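Local coordinates for hemolysin II regulatory protein (Bacillus cereus, PDB 2JJ7) that probably binds DNA as a TetR-family transcriptional regulator, the deposited form being a mutant with a shortened loop in its C-terminal domain, at residues Phe90-His93 and Ile94-Pro98; Tyr121-Gly124 and Ser125-Leu129; Thr8-Asn11 and Ile12-Ala16. One frame throughout, in Å; residues are numbered along the deposited sequence.

Contact 1. Residues Phe90-His93 and Ile94-Pro98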
ATOM      1  N   PHE B  90       2.108 -11.322  11.392  1.00 37.31           N
ATOM      2  CA  PHE B  90       2.330  -9.889  11.212  1.00 38.30           C
ATOM      3  C   PHE B  90       1.113  -9.007  11.464  1.00 37.05           C
ATOM      4  O   PHE B  90       1.229  -8.000  12.142  1.00 38.21           O
ATOM      5  CB  PHE B  90       3.032  -9.580   9.885  1.00 37.93           C
ATOM      6  CG  PHE B  90       4.510  -9.834   9.938  1.00 38.52           C
ATOM      7  CD1 PHE B  90       5.081 -10.904   9.247  1.00 36.71           C
ATOM      8  CD2 PHE B  90       5.324  -9.040  10.746  1.00 35.85           C
ATOM      9  CE1 PHE B  90       6.459 -11.154   9.328  1.00 37.84           C
ATOM     10  CE2 PHE B  90       6.713  -9.276  10.842  1.00 42.15           C
ATOM     11  CZ  PHE B  90       7.279 -10.329  10.127  1.00 38.99           C
ATOM     12  N   THR B  91      -0.061  -9.396  10.969  1.00 37.83           N
ATOM     13  CA  THR B  91      -1.259  -8.605  11.255  1.00 38.14           C
ATOM     14  C   THR B  91      -1.553  -8.582  12.766  1.00 38.64           C
ATOM     15  O   THR B  91      -1.983  -7.555  13.304  1.00 39.01           O
ATOM     16  CB  THR B  91      -2.510  -9.089  10.490  1.00 38.62           C
ATOM     17  OG1 THR B  91      -2.653 -10.503  10.646  1.00 39.74           O
ATOM     18  CG2 THR B  91      -2.419  -8.746   8.987  1.00 35.72           C
ATOM     19  N   THR B  92      -1.318  -9.704  13.436  1.00 36.24           N
ATOM     20  CA  THR B  92      -1.476  -9.772  14.901  1.00 37.78           C
ATOM     21  C   THR B  92      -0.486  -8.866  15.614  1.00 38.12           C
ATOM     22  O   THR B  92      -0.867  -8.150  16.545  1.00 39.84           O
ATOM     23  CB  THR B  92      -1.364 -11.217  15.435  1.00 36.68           C
ATOM     24  OG1 THR B  92      -2.460 -11.985  14.923  1.00 38.15           O
ATOM     25  CG2 THR B  92      -1.352 -11.264  17.000  1.00 37.90           C
ATOM     26  N   HIS B  93       0.774  -8.876  15.174  1.00 39.04           N
ATOM     27  CA  HIS B  93       1.774  -7.999  15.788  1.00 38.66           C
ATOM     28  C   HIS B  93       1.407  -6.510  15.650  1.00 39.38           C
ATOM     29  O   HIS B  93       1.569  -5.725  16.602  1.00 39.15           O
ATOM     30  CB  HIS B  93       3.183  -8.224  15.223  1.00 37.16           C
ATOM     31  CG  HIS B  93       4.246  -7.631  16.092  1.00 38.25           C
ATOM     32  ND1 HIS B  93       4.719  -8.268  17.218  1.00 38.74           N
ATOM     33  CD2 HIS B  93       4.863  -6.428  16.053  1.00 40.11           C
ATOM     34  CE1 HIS B  93       5.603  -7.495  17.821  1.00 38.52           C
ATOM     35  NE2 HIS B  93       5.708  -6.372  17.135  1.00 41.80           N
ATOM     36  N   ILE B  94       0.965  -6.131  14.451  1.00 38.68           N
ATOM     37  CA  ILE B  94       0.615  -4.741  14.145  1.00 39.41           C
ATOM     38  C   ILE B  94      -0.645  -4.300  14.901  1.00 40.26           C
ATOM     39  O   ILE B  94      -0.743  -3.154  15.344  1.00 39.85           O
ATOM     40  CB  ILE B  94       0.492  -4.509  12.605  1.00 38.76           C
ATOM     41  CG1 ILE B  94       1.864  -4.678  11.916  1.00 39.57           C
ATOM     42  CG2 ILE B  94      -0.134  -3.139  12.268  1.00 40.59           C
ATOM     43  CD1 ILE B  94       3.081  -4.243  12.754  1.00 39.37           C
ATOM     44  N   LYS B  95      -1.593  -5.224  15.057  1.00 39.76           N
ATOM     45  CA  LYS B  95      -2.781  -4.986  15.854  1.00 40.18           C
ATOM     46  C   LYS B  95      -2.364  -4.592  17.264  1.00 37.87           C
ATOM     47  O   LYS B  95      -2.897  -3.651  17.820  1.00 36.21           O
ATOM     48  CB  LYS B  95      -3.645  -6.240  15.912  1.00 39.79           C
ATOM     49  CG  LYS B  95      -5.138  -5.969  15.853  1.00 46.96           C
ATOM     50  CD  LYS B  95      -5.979  -7.190  16.248  1.00 43.97           C
ATOM     51  CE  LYS B  95      -5.489  -8.472  15.575  1.00 43.63           C
ATOM     52  NZ  LYS B  95      -6.465  -9.601  15.693  1.00 49.47           N
ATOM     53  N   GLU B  96      -1.400  -5.323  17.819  1.00 39.65           N
ATOM     54  CA  GLU B  96      -0.936  -5.113  19.194  1.00 41.38           C
ATOM     55  C   GLU B  96       0.026  -3.927  19.270  1.00 40.02           C
ATOM     56  O   GLU B  96       0.134  -3.263  20.305  1.00 37.76           O
ATOM     57  CB  GLU B  96      -0.241  -6.379  19.719  1.00 42.62           C
ATOM     58  CG  GLU B  96      -1.146  -7.629  19.835  1.00 47.61           C
ATOM     59  CD  GLU B  96      -0.374  -8.941  20.086  1.00 55.39           C
ATOM     60  OE1 GLU B  96       0.839  -9.013  19.778  1.00 63.35           O
ATOM     61  OE2 GLU B  96      -0.993  -9.917  20.574  1.00 59.30           O
ATOM     62  N   ASN B  97       0.721  -3.663  18.163  1.00 39.16           N
ATOM     63  CA  ASN B  97       1.738  -2.611  18.124  1.00 37.28           C
ATOM     64  C   ASN B  97       1.617  -1.706  16.908  1.00 37.31           C
ATOM     65  O   ASN B  97       2.495  -1.739  16.036  1.00 36.20           O
ATOM     66  CB  ASN B  97       3.118  -3.253  18.131  1.00 37.11           C
ATOM     67  CG  ASN B  97       3.336  -4.124  19.332  1.00 34.86           C
ATOM     68  OD1 ASN B  97       3.730  -3.645  20.384  1.00 41.00           O
ATOM     69  ND2 ASN B  97       3.092  -5.422  19.176  1.00 36.66           N
ATOM     70  N   PRO B  98       0.535  -0.897  16.840  1.00 37.06           N
ATOM     71  CA  PRO B  98       0.279  -0.131  15.607  1.00 35.03           C
ATOM     72  C   PRO B  98       1.441   0.775  15.173  1.00 36.79           C
ATOM     73  O   PRO B  98       1.692   0.919  13.969  1.00 35.70           O
ATOM     74  CB  PRO B  98      -0.982   0.690  15.934  1.00 36.21           C
ATOM     75  CG  PRO B  98      -1.240   0.506  17.437  1.00 37.19           C
ATOM     76  CD  PRO B  98      -0.567  -0.775  17.822  1.00 35.70           C
TER
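F90 O takes the amide of I94, and the same i to i+4 bonding joins T91 to K95 and T92 to E96, so residues 90-96 form the last turns of helix 79-96, in the TetR-type C-terminal domain; N97 is where the backbone departs from helical torsions. At this C-terminal end the carbonyl of H93 receives two donors from N97. The side-chain amide gives the straighter bond, ND2 to H93 O at 3.0 Å with an N-H...O angle of 154°, and it meets a lone pair in the carbonyl plane. The backbone N of N97 reaches the same oxygen, H93 O, at 2.7 Å, but that bond is bent and weak. ND2 also sits over one face of the H93 imidazole, 3.4 Å above its centre, the ring and amide planes 25° apart. H93 has CG anti to its backbone N (chi1 -164°), which sets the ring beside its own carbonyl carbon, with one face turned to N97 ND2. Both polar groups have further partners: H93 NE2 is hydrogen-bonded to Y62 O and N97 OD1 to K17 NZ, ties that run toward the N-terminal part of the chain. On another side of the helix T92 and E96 run alongside each other, the methyl CG2 of T92 lying 3.8 Å from E96 OE2.

Contact 2. Residues Tyr121-Gly124 and Ser125-Leu129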
ATOM      1  N   TYR B 121      14.745  -6.704  14.340  1.00 33.09           N
ATOM      2  CA  TYR B 121      13.568  -6.568  15.193  1.00 33.78           C
ATOM      3  C   TYR B 121      12.205  -6.532  14.483  1.00 34.28           C
ATOM      4  O   TYR B 121      11.165  -6.513  15.134  1.00 34.46           O
ATOM      5  CB  TYR B 121      13.744  -5.382  16.120  1.00 33.04           C
ATOM      6  CG  TYR B 121      15.016  -5.468  16.938  1.00 33.91           C
ATOM      7  CD1 TYR B 121      16.045  -4.557  16.752  1.00 31.53           C
ATOM      8  CD2 TYR B 121      15.201  -6.493  17.872  1.00 27.42           C
ATOM      9  CE1 TYR B 121      17.219  -4.635  17.514  1.00 38.44           C
ATOM     10  CE2 TYR B 121      16.363  -6.585  18.625  1.00 29.39           C
ATOM     11  CZ  TYR B 121      17.366  -5.658  18.442  1.00 35.44           C
ATOM     12  OH  TYR B 121      18.514  -5.760  19.191  1.00 42.88           O
ATOM     13  N   PHE B 122      12.204  -6.538  13.155  1.00 34.51           N
ATOM     14  CA  PHE B 122      10.940  -6.573  12.410  1.00 33.86           C
ATOM     15  C   PHE B 122      11.138  -6.826  10.918  1.00 34.02           C
ATOM     16  O   PHE B 122      10.675  -7.833  10.383  1.00 32.93           O
ATOM     17  CB  PHE B 122      10.119  -5.280  12.613  1.00 35.09           C
ATOM     18  CG  PHE B 122       8.709  -5.389  12.099  1.00 33.85           C
ATOM     19  CD1 PHE B 122       7.689  -5.823  12.935  1.00 33.71           C
ATOM     20  CD2 PHE B 122       8.416  -5.110  10.758  1.00 37.37           C
ATOM     21  CE1 PHE B 122       6.378  -5.953  12.460  1.00 39.04           C
ATOM     22  CE2 PHE B 122       7.117  -5.241  10.264  1.00 40.30           C
ATOM     23  CZ  PHE B 122       6.092  -5.669  11.120  1.00 37.46           C
ATOM     24  N   ILE B 123      11.836  -5.908  10.260  1.00 33.02           N
ATOM     25  CA  ILE B 123      11.913  -5.901   8.801  1.00 35.70           C
ATOM     26  C   ILE B 123      12.567  -7.161   8.220  1.00 37.67           C
ATOM     27  O   ILE B 123      12.143  -7.647   7.160  1.00 38.76           O
ATOM     28  CB  ILE B 123      12.590  -4.613   8.282  1.00 35.59           C
ATOM     29  CG1 ILE B 123      11.662  -3.423   8.497  1.00 34.86           C
ATOM     30  CG2 ILE B 123      12.963  -4.734   6.786  1.00 37.14           C
ATOM     31  CD1 ILE B 123      12.366  -2.058   8.585  1.00 32.92           C
ATOM     32  N   GLY B 124      13.599  -7.674   8.902  1.00 38.42           N
ATOM     33  CA  GLY B 124      14.306  -8.874   8.455  1.00 37.99           C
ATOM     34  C   GLY B 124      13.348 -10.033   8.233  1.00 39.29           C
ATOM     35  O   GLY B 124      13.380 -10.683   7.184  1.00 41.70           O
ATOM     36  N   SER B 125      12.479 -10.278   9.210  1.00 37.75           N
ATOM     37  CA  SER B 125      11.518 -11.369   9.141  1.00 36.87           C
ATOM     38  C   SER B 125      10.367 -11.055   8.179  1.00 38.06           C
ATOM     39  O   SER B 125       9.855 -11.951   7.487  1.00 35.00           O
ATOM     40  CB  SER B 125      10.967 -11.685  10.526  1.00 38.13           C
ATOM     41  OG  SER B 125      11.984 -12.205  11.369  1.00 38.26           O
ATOM     42  N   PHE B 126       9.979  -9.778   8.133  1.00 37.06           N
ATOM     43  CA  PHE B 126       8.968  -9.300   7.195  1.00 37.73           C
ATOM     44  C   PHE B 126       9.391  -9.555   5.738  1.00 37.66           C
ATOM     45  O   PHE B 126       8.552  -9.819   4.875  1.00 39.16           O
ATOM     46  CB  PHE B 126       8.653  -7.807   7.445  1.00 34.48           C
ATOM     47  CG  PHE B 126       7.346  -7.357   6.836  1.00 39.00           C
ATOM     48  CD1 PHE B 126       7.325  -6.676   5.624  1.00 38.99           C
ATOM     49  CD2 PHE B 126       6.124  -7.641   7.463  1.00 35.64           C
ATOM     50  CE1 PHE B 126       6.110  -6.275   5.042  1.00 40.81           C
ATOM     51  CE2 PHE B 126       4.893  -7.228   6.894  1.00 40.18           C
ATOM     52  CZ  PHE B 126       4.884  -6.542   5.686  1.00 37.57           C
ATOM     53  N   GLU B 127      10.692  -9.475   5.477  1.00 37.19           N
ATOM     54  CA  GLU B 127      11.256  -9.725   4.133  1.00 38.31           C
ATOM     55  C   GLU B 127      11.139 -11.183   3.626  1.00 39.40           C
ATOM     56  O   GLU B 127      11.537 -11.485   2.503  1.00 39.27           O
ATOM     57  CB  GLU B 127      12.704  -9.262   4.073  1.00 35.44           C
ATOM     58  CG  GLU B 127      12.809  -7.779   3.771  1.00 37.39           C
ATOM     59  CD  GLU B 127      14.224  -7.254   3.801  1.00 43.18           C
ATOM     60  OE1 GLU B 127      15.159  -8.037   4.068  1.00 45.42           O
ATOM     61  OE2 GLU B 127      14.397  -6.038   3.563  1.00 44.54           O
ATOM     62  N   GLN B 128      10.598 -12.074   4.453  1.00 37.02           N
ATOM     63  CA  GLN B 128      10.341 -13.446   4.014  1.00 37.34           C
ATOM     64  C   GLN B 128       9.258 -13.480   2.938  1.00 37.13           C
ATOM     65  O   GLN B 128       9.155 -14.449   2.202  1.00 38.04           O
ATOM     66  CB  GLN B 128       9.892 -14.325   5.168  1.00 36.52           C
ATOM     67  CG  GLN B 128      10.995 -14.904   6.013  1.00 37.74           C
ATOM     68  CD  GLN B 128      10.457 -15.963   6.953  1.00 44.03           C
ATOM     69  OE1 GLN B 128       9.759 -16.887   6.526  1.00 39.15           O
ATOM     70  NE2 GLN B 128      10.762 -15.831   8.239  1.00 44.92           N
ATOM     71  N   LEU B 129       8.456 -12.423   2.855  1.00 35.21           N
ATOM     72  CA  LEU B 129       7.333 -12.380   1.925  1.00 34.99           C
ATOM     73  C   LEU B 129       7.679 -12.738   0.477  1.00 35.76           C
ATOM     74  O   LEU B 129       6.988 -13.546  -0.145  1.00 35.19           O
ATOM     75  CB  LEU B 129       6.675 -11.007   1.979  1.00 34.58           C
ATOM     76  CG  LEU B 129       5.447 -10.802   1.097  1.00 35.38           C
ATOM     77  CD1 LEU B 129       4.350 -11.869   1.402  1.00 37.50           C
ATOM     78  CD2 LEU B 129       4.949  -9.353   1.263  1.00 30.57           C
TER
HETATM   79  O   HOH W   1      15.872 -10.357   5.140  1.00 49.90           O
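The backbone from F122, at the N-cap position, to F126 makes one short helical turn, helix 123-126, closed by F126 N to F122 O (3.1 Å) and E127 N to I123 O (2.9 Å); a type I beta turn, F126 to L129, follows in this TetR-type C-terminal domain. Four residues apart, F122 and F126 run alongside each other off the turn. Their ring planes differ by 21°, yet the centroids are 5.7 Å apart, an offset so large that little of one ring lies over the other. The touch is local, F122 CE2 to F126 CD2 at 3.8 Å. Both side chains have CG anti to the backbone N (chi1 -168° and -162°), and this shared torsion sends the two rings out in the same direction, where each meets F90 of helix 79-96 edge-to-face. I123 and E127 make the next i to i+4 pair, with I123 CG2 3.8 Å from E127 OE2. The other carboxylate oxygen, OE1, forms a salt bridge with K119 NZ. A water donates to that same OE1 at 2.7 Å and to G124 O at 3.2 Å, bridging the side chain of E127 to the backbone carbonyl of G124.

Contact 3. Residues Thr8-Asn11 and Ile12-Ala16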
ATOM      1  N   THR B   8      10.806   3.384  35.127  1.00 36.72           N
ATOM      2  CA  THR B   8      10.984   4.693  34.502  1.00 35.71           C
ATOM      3  C   THR B   8      11.374   4.531  33.033  1.00 36.01           C
ATOM      4  O   THR B   8      10.836   5.230  32.163  1.00 34.46           O
ATOM      5  CB  THR B   8      12.014   5.546  35.267  1.00 36.07           C
ATOM      6  OG1 THR B   8      11.583   5.686  36.624  1.00 30.84           O
ATOM      7  CG2 THR B   8      12.150   6.932  34.649  1.00 36.35           C
ATOM      8  N   MET B   9      12.297   3.600  32.772  1.00 34.44           N
ATOM      9  CA  MET B   9      12.746   3.304  31.425  1.00 36.34           C
ATOM     10  C   MET B   9      11.608   2.739  30.581  1.00 37.10           C
ATOM     11  O   MET B   9      11.498   3.051  29.395  1.00 37.03           O
ATOM     12  CB  MET B   9      13.926   2.333  31.453  1.00 36.52           C
ATOM     13  CG  MET B   9      15.234   3.010  31.825  1.00 41.14           C
ATOM     14  SD  MET B   9      16.582   1.841  31.945  1.00 45.55           S
ATOM     15  CE  MET B   9      17.069   1.718  30.219  1.00 45.58           C
ATOM     16  N   GLU B  10      10.769   1.913  31.201  1.00 36.63           N
ATOM     17  CA  GLU B  10       9.573   1.408  30.548  1.00 39.14           C
ATOM     18  C   GLU B  10       8.592   2.530  30.203  1.00 38.98           C
ATOM     19  O   GLU B  10       8.104   2.600  29.074  1.00 39.92           O
ATOM     20  CB  GLU B  10       8.882   0.358  31.407  1.00 37.53           C
ATOM     21  CG  GLU B  10       7.517  -0.010  30.864  1.00 45.68           C
ATOM     22  CD  GLU B  10       7.206  -1.466  31.044  1.00 56.31           C
ATOM     23  OE1 GLU B  10       7.100  -1.909  32.210  1.00 62.55           O
ATOM     24  OE2 GLU B  10       7.073  -2.165  30.014  1.00 58.06           O
ATOM     25  N   ASN B  11       8.312   3.398  31.172  1.00 38.11           N
ATOM     26  CA  ASN B  11       7.532   4.599  30.913  1.00 39.27           C
ATOM     27  C   ASN B  11       8.073   5.417  29.733  1.00 38.89           C
ATOM     28  O   ASN B  11       7.294   5.880  28.892  1.00 38.10           O
ATOM     29  CB  ASN B  11       7.421   5.465  32.175  1.00 37.80           C
ATOM     30  CG  ASN B  11       6.489   4.860  33.206  1.00 43.44           C
ATOM     31  OD1 ASN B  11       5.794   3.882  32.933  1.00 50.21           O
ATOM     32  ND2 ASN B  11       6.469   5.437  34.398  1.00 49.38           N
ATOM     33  N   ILE B  12       9.396   5.576  29.665  1.00 36.79           N
ATOM     34  CA  ILE B  12      10.024   6.344  28.586  1.00 35.75           C
ATOM     35  C   ILE B  12       9.868   5.655  27.227  1.00 37.08           C
ATOM     36  O   ILE B  12       9.672   6.320  26.211  1.00 34.62           O
ATOM     37  CB  ILE B  12      11.517   6.643  28.862  1.00 36.49           C
ATOM     38  CG1 ILE B  12      11.682   7.548  30.101  1.00 32.96           C
ATOM     39  CG2 ILE B  12      12.191   7.300  27.623  1.00 38.98           C
ATOM     40  CD1 ILE B  12      13.099   7.510  30.709  1.00 27.73           C
ATOM     41  N   LEU B  13       9.958   4.325  27.220  1.00 36.70           N
ATOM     42  CA  LEU B  13       9.794   3.552  25.997  1.00 37.58           C
ATOM     43  C   LEU B  13       8.353   3.542  25.491  1.00 37.12           C
ATOM     44  O   LEU B  13       8.128   3.656  24.283  1.00 39.37           O
ATOM     45  CB  LEU B  13      10.331   2.131  26.169  1.00 36.77           C
ATOM     46  CG  LEU B  13      11.865   2.046  26.203  1.00 34.96           C
ATOM     47  CD1 LEU B  13      12.345   0.627  26.496  1.00 38.16           C
ATOM     48  CD2 LEU B  13      12.483   2.574  24.912  1.00 36.84           C
ATOM     49  N   LYS B  14       7.390   3.406  26.405  1.00 37.01           N
ATOM     50  CA  LYS B  14       5.967   3.556  26.074  1.00 37.27           C
ATOM     51  C   LYS B  14       5.736   4.917  25.419  1.00 36.78           C
ATOM     52  O   LYS B  14       5.055   5.012  24.396  1.00 34.72           O
ATOM     53  CB  LYS B  14       5.080   3.424  27.322  1.00 37.44           C
ATOM     54  CG  LYS B  14       4.832   1.998  27.777  1.00 40.89           C
ATOM     55  CD  LYS B  14       4.022   1.926  29.064  1.00 50.56           C
ATOM     56  CE  LYS B  14       3.997   0.486  29.589  1.00 54.63           C
ATOM     57  NZ  LYS B  14       2.878   0.201  30.535  1.00 60.29           N
ATOM     58  N   ALA B  15       6.317   5.958  26.016  1.00 34.80           N
ATOM     59  CA  ALA B  15       6.199   7.333  25.513  1.00 36.75           C
ATOM     60  C   ALA B  15       6.791   7.484  24.120  1.00 36.74           C
ATOM     61  O   ALA B  15       6.182   8.091  23.242  1.00 38.83           O
ATOM     62  CB  ALA B  15       6.860   8.323  26.472  1.00 33.59           C
ATOM     63  N   ALA B  16       7.988   6.938  23.944  1.00 37.39           N
ATOM     64  CA  ALA B  16       8.726   7.043  22.701  1.00 36.39           C
ATOM     65  C   ALA B  16       7.995   6.289  21.572  1.00 36.55           C
ATOM     66  O   ALA B  16       7.849   6.811  20.479  1.00 35.96           O
ATOM     67  CB  ALA B  16      10.121   6.526  22.890  1.00 34.72           C
TER
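T8 and I12 meet one turn apart within helix 5-23, the first helix of the TetR-type DNA-binding region, where the methyl T8 CG2 lies 4.1 Å from I12 CD1. I12 has CG1 beside its backbone N (chi1 -64°) and CD1 extended beyond it (chi2 161°); this runs the longer branch back along the helix, bringing CG1 to 3.2 Å from T8 O, the carbonyl that also accepts I12 N at 2.9 Å. L13 follows a similar course, its CG resting 3.4 Å from M9 O. E10 and K14 slant across one another through their aliphatic parts, with E10 CG 3.8 Å from K14 CE. E10 starts with CG anti to the backbone N (chi1 170°) and then bends at chi2, whereas K14 stays extended beyond CG. Their charged ends do not close: E10 OE2 and K14 NZ remain 4.8 Å apart, which could still give a mild electrostatic attraction, and OE2 has a long, weak ion pair with K61 NZ. The backbone bond from K14 N to E10 O joins the same two residues. The apolar side chains pack inward on three helices: L13 meets L54 and A16 meets V58 of helix 51-62, while M9, I12 and L13 touch F48 and I12 and A15 rest on A37, on helices 41-48 and 30-37, both within the predicted helix-turn-helix.

In the fold
Contacts 1 and 2 pack directly on each other: their centres are 14 Å apart, and F90 of contact 1 fits against contact 2, with F90 CD2 3.5 Å from F122 CZ and F90 CZ 3.4 Å from F126 N. I94 adds to this, its CD1 lying 3.7 Å from F122 CZ. All four of their segments belong to the TetR-type C-terminal domain. Contact 3 stands apart beside the predicted DNA-binding motif, its centre 19 Å from that of contact 1 and 25 Å from that of contact 2, with nearest atoms about 9 and 11 Å away. Helices 5-23 and 51-62 reach from this region to contact 1 through the hydrogen bonds of K17 to N97 and of Y62, which K14 touches, to H93.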